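Local coordinates for endonuclease IV (Thermus thermophilus, PDB 3AAM), which cleaves phosphodiester bonds at apurinic or apyrimidinic sites during DNA base excision repair, as a metal-dependent TIM-barrel endonuclease, at residues G77-L82 against S111-R116; E115-G120 against A156-D161; K85-L90 against L122-L127. One frame throughout, in Å; residues are numbered along the deposited sequence.

Contact 1: G77-L82 against S111-R116; sequences GAEGEL and SGRPER
Glu-79 OE2 is gripped from several sides: Arg-113 NH2 donates to it at 2.9 Å in a salt bridge, Arg-113 NE adds a weak bond, and a water donates too. This cluster joins two loops of the TIM barrel, one between strand 66-69 and helix 82-100, the other leading from strand 104-107 into helix 114-128. The side chains of Glu-79 and Arg-113 cross at about a right angle, with carboxylate and guanidinium planes 60° apart; OE2 offers its syn lone pair, and NH2 reaches it over a bent bond. The same water donates to Gly-77 O and accepts from the backbone N of Arg-113, the N-cap residue of helix 114-128, tying the 77-82 loop to the helix start. Arg-116 comes from the first turn with CG anti to its own N (chi1 180°) and the chain bent at chi2, which lays CG 3.6 Å from Gly-77 O and brings the guanidinium edge-on to the carbonyl oxygen of Ala-78. Arg-116 NE meets Ala-78 O at 2.9 Å and almost straight, 167°, while NH2 adds a weak bond to the same oxygen. Its NH1 turns to Glu-119; Glu-79 OE2, 4.1 Å from Arg-116 NE, lies well out of the guanidinium plane, so attraction there is probably by charge alone. Deeper in, Gly-77 and Gly-112 bring their CA atoms to 4.6 Å; a CB on Gly-77 would probably run into Ser-111 O, and one on Gly-112 into Gly-77 O. Gly-77 CA also makes a CA-H...O contact with Ser-111 O at 3.3 Å.

Contact 2: E115-G120 against A156-D161; sequences ERVKEG and AWLVAD
Lys-118 runs obliquely across one face of the Trp-157 indole and so bridges two neighbouring outer helices of the TIM barrel, 114-128 and 152-159. Its CG stands anti to the backbone N (chi1 -171°) and the chain continues extended, which carries CD over the six-membered ring as a CH-pi contact, 4.2 Å from the centroid, and NZ over the five-membered ring as a cation-pi contact. From this position over the ring the ammonium also reaches the C-terminal end of helix 152-159: NZ donates to Trp-157 O and to Ala-160 O, both at 2.9 Å, where the helix dipole would probably favour a positive charge. With the long chain cut back to an alanine, Ala-160 O would probably lose this donor and one face of the indole its cation and methylene cover. Glu-115 meets the same ring differently, its CA at the edge, 3.6 Å from Trp-157 CH2, with its side chain crossing the indole at about a right angle. On the inner side, Leu-158 CD2 lies 3.9 Å from Lys-118 CB and touches Val-117 CG1, a small apolar patch. Trp-157 O also accepts from Ala-160 N, while Leu-158 O, buried with no hydrogen-bonding partner, sits 3.1 Å from Lys-118 CE.

Contact 3: K85-L90 against L122-L127; sequences KSVASL and LKALRL
Val-87 and Ala-124 mark the nearest backbone approach of helices 82-100 and 114-128, with their CA atoms 5.1 Å apart. The contact is made by van der Waals packing. One group gathers round Val-87 CG1, which stands anti to the backbone N (chi1 168°) and is thereby aimed at the other helix: it meets the methylene CG of Lys-123 at 3.6 Å and the methyl CD1 of Leu-127 at 3.7 Å, crossing both side chains at about a right angle. Lys-123 contributes its aliphatic root alone, since the bend at chi2 leads its amino end away from helix 82-100. A second group centres on Ala-124 CB, which faces Leu-90 CD2 at 3.8 Å and the carbonyl oxygen of Val-87 at the same distance. This small methyl suits the close passage of the segment axes, 8.3 Å apart at a crossing angle of -47°. Both helices belong to the outer layer of the TIM barrel, successive in the chain and separated by strand 104-107. Leu-90 carries the packing inward, touching Val-105 and Val-107 of that strand and Leu-136 of strand 135-139, while Leu-127 also rests on Ala-91 one turn further along helix 82-100.

In the fold
All three contacts hold helix 114-128 at successive places, against different partners. Contact 1 fastens its N-terminal turn to the loop before helix 82-100 and is the most polar, its charged, water-linked groups at the surface over a close approach of two glycines, one of them buried. Contact 2 overlaps it at Glu-115 and Arg-116, the arginine working in contact 1 and the glutamate in contact 2, and joins the helix to 152-159, mixing a lysine laid on an exposed tryptophan with buried leucine and valine. Contact 3 lies more buried and is apolar, pairing the helix with 82-100 itself. Gly-120 O packs on Val-87 CG2 between contacts 2 and 3, Gly-77 CA on Val-117 CG2 between contacts 1 and 2.

Contact 1: G77-L82 against S111-R116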
loop_
_atom_site.group_PDB
_atom_site.type_symbol
_atom_site.label_atom_id
_atom_site.label_comp_id
_atom_site.label_asym_id
_atom_site.label_seq_id
_atom_site.Cartn_x
_atom_site.Cartn_y
_atom_site.Cartn_z
ATOM N N GLY A 77 -11.431 12.900 0.883
ATOM C CA GLY A 77 -12.875 13.058 0.880
ATOM C C GLY A 77 -13.349 14.229 1.724
ATOM O O GLY A 77 -14.541 14.535 1.760
ATOM N N ALA A 78 -12.418 14.899 2.394
ATOM C CA ALA A 78 -12.764 16.027 3.252
ATOM C C ALA A 78 -13.412 17.170 2.488
ATOM O O ALA A 78 -12.992 17.510 1.383
ATOM C CB ALA A 78 -11.519 16.536 3.975
ATOM N N GLU A 79 -14.444 17.756 3.085
ATOM C CA GLU A 79 -15.133 18.888 2.481
ATOM C C GLU A 79 -14.434 20.180 2.896
ATOM O O GLU A 79 -14.392 21.143 2.131
ATOM C CB GLU A 79 -16.598 18.925 2.927
ATOM C CG GLU A 79 -17.491 17.902 2.230
ATOM C CD GLU A 79 -17.555 18.111 0.725
ATOM O OE1 GLU A 79 -17.854 19.244 0.293
ATOM O OE2 GLU A 79 -17.312 17.145 -0.030
ATOM N N GLY A 80 -13.881 20.185 4.107
ATOM C CA GLY A 80 -13.192 21.357 4.617
ATOM C C GLY A 80 -11.796 21.533 4.048
ATOM O O GLY A 80 -11.385 20.799 3.149
ATOM N N GLU A 81 -11.067 22.505 4.589
ATOM C CA GLU A 81 -9.719 22.815 4.130
ATOM C C GLU A 81 -8.731 21.674 4.360
ATOM O O GLU A 81 -7.596 21.715 3.885
ATOM C CB GLU A 81 -9.237 24.105 4.799
ATOM C CG GLU A 81 -7.972 24.689 4.202
ATOM C CD GLU A 81 -6.756 24.393 5.044
ATOM O OE1 GLU A 81 -6.925 23.838 6.150
ATOM O OE2 GLU A 81 -5.634 24.723 4.607
ATOM N N LEU A 82 -9.161 20.658 5.101
ATOM C CA LEU A 82 -8.326 19.486 5.331
ATOM C C LEU A 82 -8.072 18.867 3.954
ATOM O O LEU A 82 -7.074 18.179 3.737
ATOM C CB LEU A 82 -9.060 18.479 6.229
ATOM C CG LEU A 82 -8.491 17.056 6.290
ATOM C CD1 LEU A 82 -7.083 17.081 6.849
ATOM C CD2 LEU A 82 -9.390 16.182 7.156
ATOM N N SER A 111 -12.730 9.681 3.652
ATOM C CA SER A 111 -14.150 9.594 3.965
ATOM C C SER A 111 -14.931 10.778 3.410
ATOM O O SER A 111 -14.492 11.925 3.511
ATOM C CB SER A 111 -14.349 9.508 5.480
ATOM O OG SER A 111 -13.724 10.593 6.142
ATOM N N GLY A 112 -16.093 10.484 2.837
ATOM C CA GLY A 112 -16.933 11.520 2.260
ATOM C C GLY A 112 -17.528 11.070 0.936
ATOM O O GLY A 112 -17.743 9.878 0.718
ATOM N N ARG A 113 -17.805 12.022 0.053
ATOM C CA ARG A 113 -18.362 11.707 -1.257
ATOM C C ARG A 113 -17.289 11.065 -2.133
ATOM O O ARG A 113 -16.168 11.566 -2.209
ATOM C CB ARG A 113 -18.853 12.981 -1.949
ATOM C CG ARG A 113 -19.977 13.706 -1.232
ATOM C CD ARG A 113 -20.410 14.963 -1.986
ATOM N NE ARG A 113 -19.398 16.018 -1.962
ATOM C CZ ARG A 113 -18.618 16.345 -2.989
ATOM N NH1 ARG A 113 -18.726 15.701 -4.142
ATOM N NH2 ARG A 113 -17.729 17.322 -2.862
ATOM N N PRO A 114 -17.614 9.944 -2.800
ATOM C CA PRO A 114 -16.604 9.314 -3.652
ATOM C C PRO A 114 -16.103 10.291 -4.717
ATOM O O PRO A 114 -14.928 10.276 -5.083
ATOM C CB PRO A 114 -17.355 8.132 -4.257
ATOM C CG PRO A 114 -18.282 7.736 -3.143
ATOM C CD PRO A 114 -18.805 9.083 -2.671
ATOM N N GLU A 115 -16.999 11.149 -5.199
ATOM C CA GLU A 115 -16.640 12.134 -6.215
ATOM C C GLU A 115 -15.571 13.104 -5.716
ATOM O O GLU A 115 -14.720 13.554 -6.485
ATOM C CB GLU A 115 -17.878 12.922 -6.667
ATOM C CG GLU A 115 -18.931 12.082 -7.371
ATOM C CD GLU A 115 -19.949 11.470 -6.425
ATOM O OE1 GLU A 115 -19.676 11.380 -5.209
ATOM O OE2 GLU A 115 -21.028 11.065 -6.908
ATOM N N ARG A 116 -15.617 13.428 -4.427
ATOM C CA ARG A 116 -14.644 14.337 -3.831
ATOM C C ARG A 116 -13.273 13.661 -3.777
ATOM O O ARG A 116 -12.243 14.302 -3.985
ATOM C CB ARG A 116 -15.102 14.729 -2.424
ATOM C CG ARG A 116 -14.179 15.678 -1.671
ATOM C CD ARG A 116 -14.020 17.020 -2.370
ATOM N NE ARG A 116 -13.586 18.047 -1.425
ATOM C CZ ARG A 116 -13.272 19.295 -1.759
ATOM N NH1 ARG A 116 -13.336 19.689 -3.027
ATOM N NH2 ARG A 116 -12.903 20.152 -0.820
HETATM O O HOH W 1 -17.021 14.625 0.798
#

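Contact 2: E115-G120 against A156-D161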
loop_
_atom_site.group_PDB
_atom_site.type_symbol
_atom_site.label_atom_id
_atom_site.label_comp_id
_atom_site.label_asym_id
_atom_site.label_seq_id
_atom_site.Cartn_x
_atom_site.Cartn_y
_atom_site.Cartn_z
ATOM N N GLU A 115 -16.999 11.149 -5.199
ATOM C CA GLU A 115 -16.640 12.134 -6.215
ATOM C C GLU A 115 -15.571 13.104 -5.716
ATOM O O GLU A 115 -14.720 13.554 -6.485
ATOM C CB GLU A 115 -17.878 12.922 -6.667
ATOM C CG GLU A 115 -18.931 12.082 -7.371
ATOM C CD GLU A 115 -19.949 11.470 -6.425
ATOM O OE1 GLU A 115 -19.676 11.380 -5.209
ATOM O OE2 GLU A 115 -21.028 11.065 -6.908
ATOM N N ARG A 116 -15.617 13.428 -4.427
ATOM C CA ARG A 116 -14.644 14.337 -3.831
ATOM C C ARG A 116 -13.273 13.661 -3.777
ATOM O O ARG A 116 -12.243 14.302 -3.985
ATOM C CB ARG A 116 -15.102 14.729 -2.424
ATOM C CG ARG A 116 -14.179 15.678 -1.671
ATOM C CD ARG A 116 -14.020 17.020 -2.370
ATOM N NE ARG A 116 -13.586 18.047 -1.425
ATOM C CZ ARG A 116 -13.272 19.295 -1.759
ATOM N NH1 ARG A 116 -13.336 19.689 -3.027
ATOM N NH2 ARG A 116 -12.903 20.152 -0.820
ATOM N N VAL A 117 -13.270 12.360 -3.505
ATOM C CA VAL A 117 -12.029 11.597 -3.437
ATOM C C VAL A 117 -11.359 11.564 -4.809
ATOM O O VAL A 117 -10.156 11.802 -4.926
ATOM C CB VAL A 117 -12.292 10.152 -2.948
ATOM C CG1 VAL A 117 -11.033 9.319 -3.072
ATOM C CG2 VAL A 117 -12.753 10.172 -1.499
ATOM N N LYS A 118 -12.138 11.277 -5.849
ATOM C CA LYS A 118 -11.592 11.228 -7.200
ATOM C C LYS A 118 -11.026 12.603 -7.542
ATOM O O LYS A 118 -9.925 12.712 -8.082
ATOM C CB LYS A 118 -12.678 10.822 -8.204
ATOM C CG LYS A 118 -12.147 10.526 -9.599
ATOM C CD LYS A 118 -13.198 9.820 -10.441
ATOM C CE LYS A 118 -12.593 9.191 -11.688
ATOM N NZ LYS A 118 -13.602 8.387 -12.434
ATOM N N GLU A 119 -11.775 13.656 -7.215
ATOM C CA GLU A 119 -11.314 15.013 -7.479
ATOM C C GLU A 119 -9.969 15.245 -6.786
ATOM O O GLU A 119 -9.037 15.791 -7.381
ATOM C CB GLU A 119 -12.341 16.041 -6.980
ATOM C CG GLU A 119 -11.829 17.475 -7.049
ATOM C CD GLU A 119 -12.797 18.486 -6.475
ATOM O OE1 GLU A 119 -13.565 18.123 -5.558
ATOM O OE2 GLU A 119 -12.774 19.654 -6.931
ATOM N N GLY A 120 -9.872 14.817 -5.531
ATOM C CA GLY A 120 -8.636 14.981 -4.783
ATOM C C GLY A 120 -7.461 14.214 -5.368
ATOM O O GLY A 120 -6.362 14.755 -5.498
ATOM N N ALA A 156 -13.379 0.663 -8.861
ATOM C CA ALA A 156 -13.311 0.615 -10.315
ATOM C C ALA A 156 -13.776 1.953 -10.888
ATOM O O ALA A 156 -13.200 2.460 -11.848
ATOM C CB ALA A 156 -14.172 -0.518 -10.847
ATOM N N TRP A 157 -14.821 2.527 -10.300
ATOM C CA TRP A 157 -15.312 3.812 -10.774
ATOM C C TRP A 157 -14.295 4.912 -10.463
ATOM O O TRP A 157 -14.039 5.787 -11.293
ATOM C CB TRP A 157 -16.653 4.165 -10.123
ATOM C CG TRP A 157 -17.039 5.586 -10.391
ATOM C CD1 TRP A 157 -17.594 6.088 -11.534
ATOM C CD2 TRP A 157 -16.777 6.710 -9.545
ATOM N NE1 TRP A 157 -17.687 7.458 -11.454
ATOM C CE2 TRP A 157 -17.191 7.866 -10.243
ATOM C CE3 TRP A 157 -16.226 6.853 -8.264
ATOM C CZ2 TRP A 157 -17.071 9.150 -9.702
ATOM C CZ3 TRP A 157 -16.107 8.127 -7.726
ATOM C CH2 TRP A 157 -16.528 9.260 -8.447
ATOM N N LEU A 158 -13.718 4.857 -9.265
ATOM C CA LEU A 158 -12.733 5.842 -8.829
ATOM C C LEU A 158 -11.545 5.968 -9.772
ATOM O O LEU A 158 -11.071 7.074 -10.030
ATOM C CB LEU A 158 -12.207 5.502 -7.429
ATOM C CG LEU A 158 -12.973 5.990 -6.199
ATOM C CD1 LEU A 158 -12.254 5.522 -4.944
ATOM C CD2 LEU A 158 -13.057 7.512 -6.207
ATOM N N VAL A 159 -11.067 4.837 -10.282
ATOM C CA VAL A 159 -9.912 4.846 -11.175
ATOM C C VAL A 159 -10.263 4.926 -12.659
ATOM O O VAL A 159 -9.380 5.099 -13.498
ATOM C CB VAL A 159 -9.016 3.607 -10.936
ATOM C CG1 VAL A 159 -8.647 3.517 -9.460
ATOM C CG2 VAL A 159 -9.725 2.338 -11.395
ATOM N N ALA A 160 -11.545 4.808 -12.983
ATOM C CA ALA A 160 -11.976 4.873 -14.375
ATOM C C ALA A 160 -11.617 6.214 -15.006
ATOM O O ALA A 160 -11.816 7.269 -14.403
ATOM C CB ALA A 160 -13.477 4.640 -14.466
ATOM N N ASP A 161 -11.088 6.159 -16.225
ATOM C CA ASP A 161 -10.690 7.346 -16.972
ATOM C C ASP A 161 -9.570 8.127 -16.279
ATOM O O ASP A 161 -9.469 9.346 -16.424
ATOM C CB ASP A 161 -11.900 8.261 -17.201
ATOM C CG ASP A 161 -11.668 9.268 -18.312
ATOM O OD1 ASP A 161 -12.539 10.139 -18.521
ATOM O OD2 ASP A 161 -10.618 9.186 -18.986
#

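Contact 3: K85-L90 against L122-L127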
loop_
_atom_site.group_PDB
_atom_site.type_symbol
_atom_site.label_atom_id
_atom_site.label_comp_id
_atom_site.label_asym_id
_atom_site.label_seq_id
_atom_site.Cartn_x
_atom_site.Cartn_y
_atom_site.Cartn_z
ATOM N N LYS A 85 -5.014 20.488 2.392
ATOM C CA LYS A 85 -3.827 19.997 3.083
ATOM C C LYS A 85 -3.508 18.575 2.622
ATOM O O LYS A 85 -2.348 18.233 2.379
ATOM C CB LYS A 85 -4.055 20.022 4.600
ATOM C CG LYS A 85 -4.421 21.402 5.137
ATOM C CD LYS A 85 -4.822 21.365 6.610
ATOM C CE LYS A 85 -3.625 21.198 7.525
ATOM N NZ LYS A 85 -2.886 19.941 7.267
ATOM N N SER A 86 -4.552 17.763 2.482
ATOM C CA SER A 86 -4.406 16.374 2.061
ATOM C C SER A 86 -3.907 16.256 0.624
ATOM O O SER A 86 -3.013 15.459 0.334
ATOM C CB SER A 86 -5.742 15.644 2.209
ATOM O OG SER A 86 -6.174 15.684 3.556
ATOM N N VAL A 87 -4.492 17.046 -0.271
ATOM C CA VAL A 87 -4.090 17.035 -1.674
ATOM C C VAL A 87 -2.623 17.437 -1.801
ATOM O O VAL A 87 -1.851 16.793 -2.513
ATOM C CB VAL A 87 -4.970 17.995 -2.512
ATOM C CG1 VAL A 87 -4.371 18.192 -3.898
ATOM C CG2 VAL A 87 -6.384 17.426 -2.633
ATOM N N ALA A 88 -2.240 18.502 -1.101
ATOM C CA ALA A 88 -0.863 18.980 -1.137
ATOM C C ALA A 88 0.103 17.946 -0.560
ATOM O O ALA A 88 1.211 17.773 -1.066
ATOM C CB ALA A 88 -0.746 20.296 -0.367
ATOM N N SER A 89 -0.309 17.262 0.502
ATOM C CA SER A 89 0.558 16.259 1.113
ATOM C C SER A 89 0.769 15.077 0.172
ATOM O O SER A 89 1.886 14.561 0.053
ATOM C CB SER A 89 -0.038 15.772 2.437
ATOM O OG SER A 89 0.784 14.782 3.033
ATOM N N LEU A 90 -0.299 14.651 -0.499
ATOM C CA LEU A 90 -0.200 13.532 -1.427
ATOM C C LEU A 90 0.651 13.923 -2.631
ATOM O O LEU A 90 1.380 13.096 -3.174
ATOM C CB LEU A 90 -1.591 13.070 -1.880
ATOM C CG LEU A 90 -1.628 11.852 -2.815
ATOM C CD1 LEU A 90 -0.927 10.658 -2.172
ATOM C CD2 LEU A 90 -3.074 11.503 -3.136
ATOM N N LEU A 122 -7.000 13.185 -8.442
ATOM C CA LEU A 122 -6.595 13.798 -9.703
ATOM C C LEU A 122 -5.853 15.114 -9.503
ATOM O O LEU A 122 -4.898 15.403 -10.219
ATOM C CB LEU A 122 -7.817 14.010 -10.599
ATOM C CG LEU A 122 -8.406 12.718 -11.171
ATOM C CD1 LEU A 122 -9.697 13.013 -11.918
ATOM C CD2 LEU A 122 -7.384 12.067 -12.094
ATOM N N LYS A 123 -6.286 15.912 -8.529
ATOM C CA LYS A 123 -5.634 17.189 -8.262
ATOM C C LYS A 123 -4.201 16.978 -7.775
ATOM O O LYS A 123 -3.298 17.723 -8.148
ATOM C CB LYS A 123 -6.431 17.986 -7.220
ATOM C CG LYS A 123 -5.903 19.399 -6.979
ATOM C CD LYS A 123 -5.931 20.227 -8.254
ATOM C CE LYS A 123 -5.394 21.631 -8.018
ATOM N NZ LYS A 123 -5.417 22.448 -9.265
ATOM N N ALA A 124 -3.996 15.962 -6.941
ATOM C CA ALA A 124 -2.665 15.666 -6.423
ATOM C C ALA A 124 -1.729 15.286 -7.567
ATOM O O ALA A 124 -0.579 15.726 -7.613
ATOM C CB ALA A 124 -2.736 14.535 -5.399
ATOM N N LEU A 125 -2.227 14.464 -8.485
ATOM C CA LEU A 125 -1.437 14.042 -9.636
ATOM C C LEU A 125 -1.061 15.249 -10.488
ATOM O O LEU A 125 0.067 15.357 -10.966
ATOM C CB LEU A 125 -2.227 13.040 -10.483
ATOM C CG LEU A 125 -2.320 11.617 -9.929
ATOM C CD1 LEU A 125 -3.288 10.791 -10.758
ATOM C CD2 LEU A 125 -0.942 10.989 -9.942
ATOM N N ARG A 126 -2.012 16.158 -10.672
ATOM C CA ARG A 126 -1.763 17.348 -11.475
ATOM C C ARG A 126 -0.748 18.264 -10.798
ATOM O O ARG A 126 0.181 18.758 -11.439
ATOM C CB ARG A 126 -3.069 18.097 -11.727
ATOM C CG ARG A 126 -2.958 19.162 -12.798
ATOM C CD ARG A 126 -4.321 19.685 -13.204
ATOM N NE ARG A 126 -4.228 20.604 -14.334
ATOM C CZ ARG A 126 -3.789 20.266 -15.542
ATOM N NH1 ARG A 126 -3.397 19.022 -15.791
ATOM N NH2 ARG A 126 -3.738 21.173 -16.507
ATOM N N LEU A 127 -0.916 18.488 -9.500
ATOM C CA LEU A 127 0.020 19.334 -8.773
ATOM C C LEU A 127 1.433 18.773 -8.859
ATOM O O LEU A 127 2.398 19.516 -9.012
ATOM C CB LEU A 127 -0.383 19.450 -7.300
ATOM C CG LEU A 127 -1.575 20.344 -6.960
ATOM C CD1 LEU A 127 -1.814 20.342 -5.459
ATOM C CD2 LEU A 127 -1.291 21.756 -7.445
#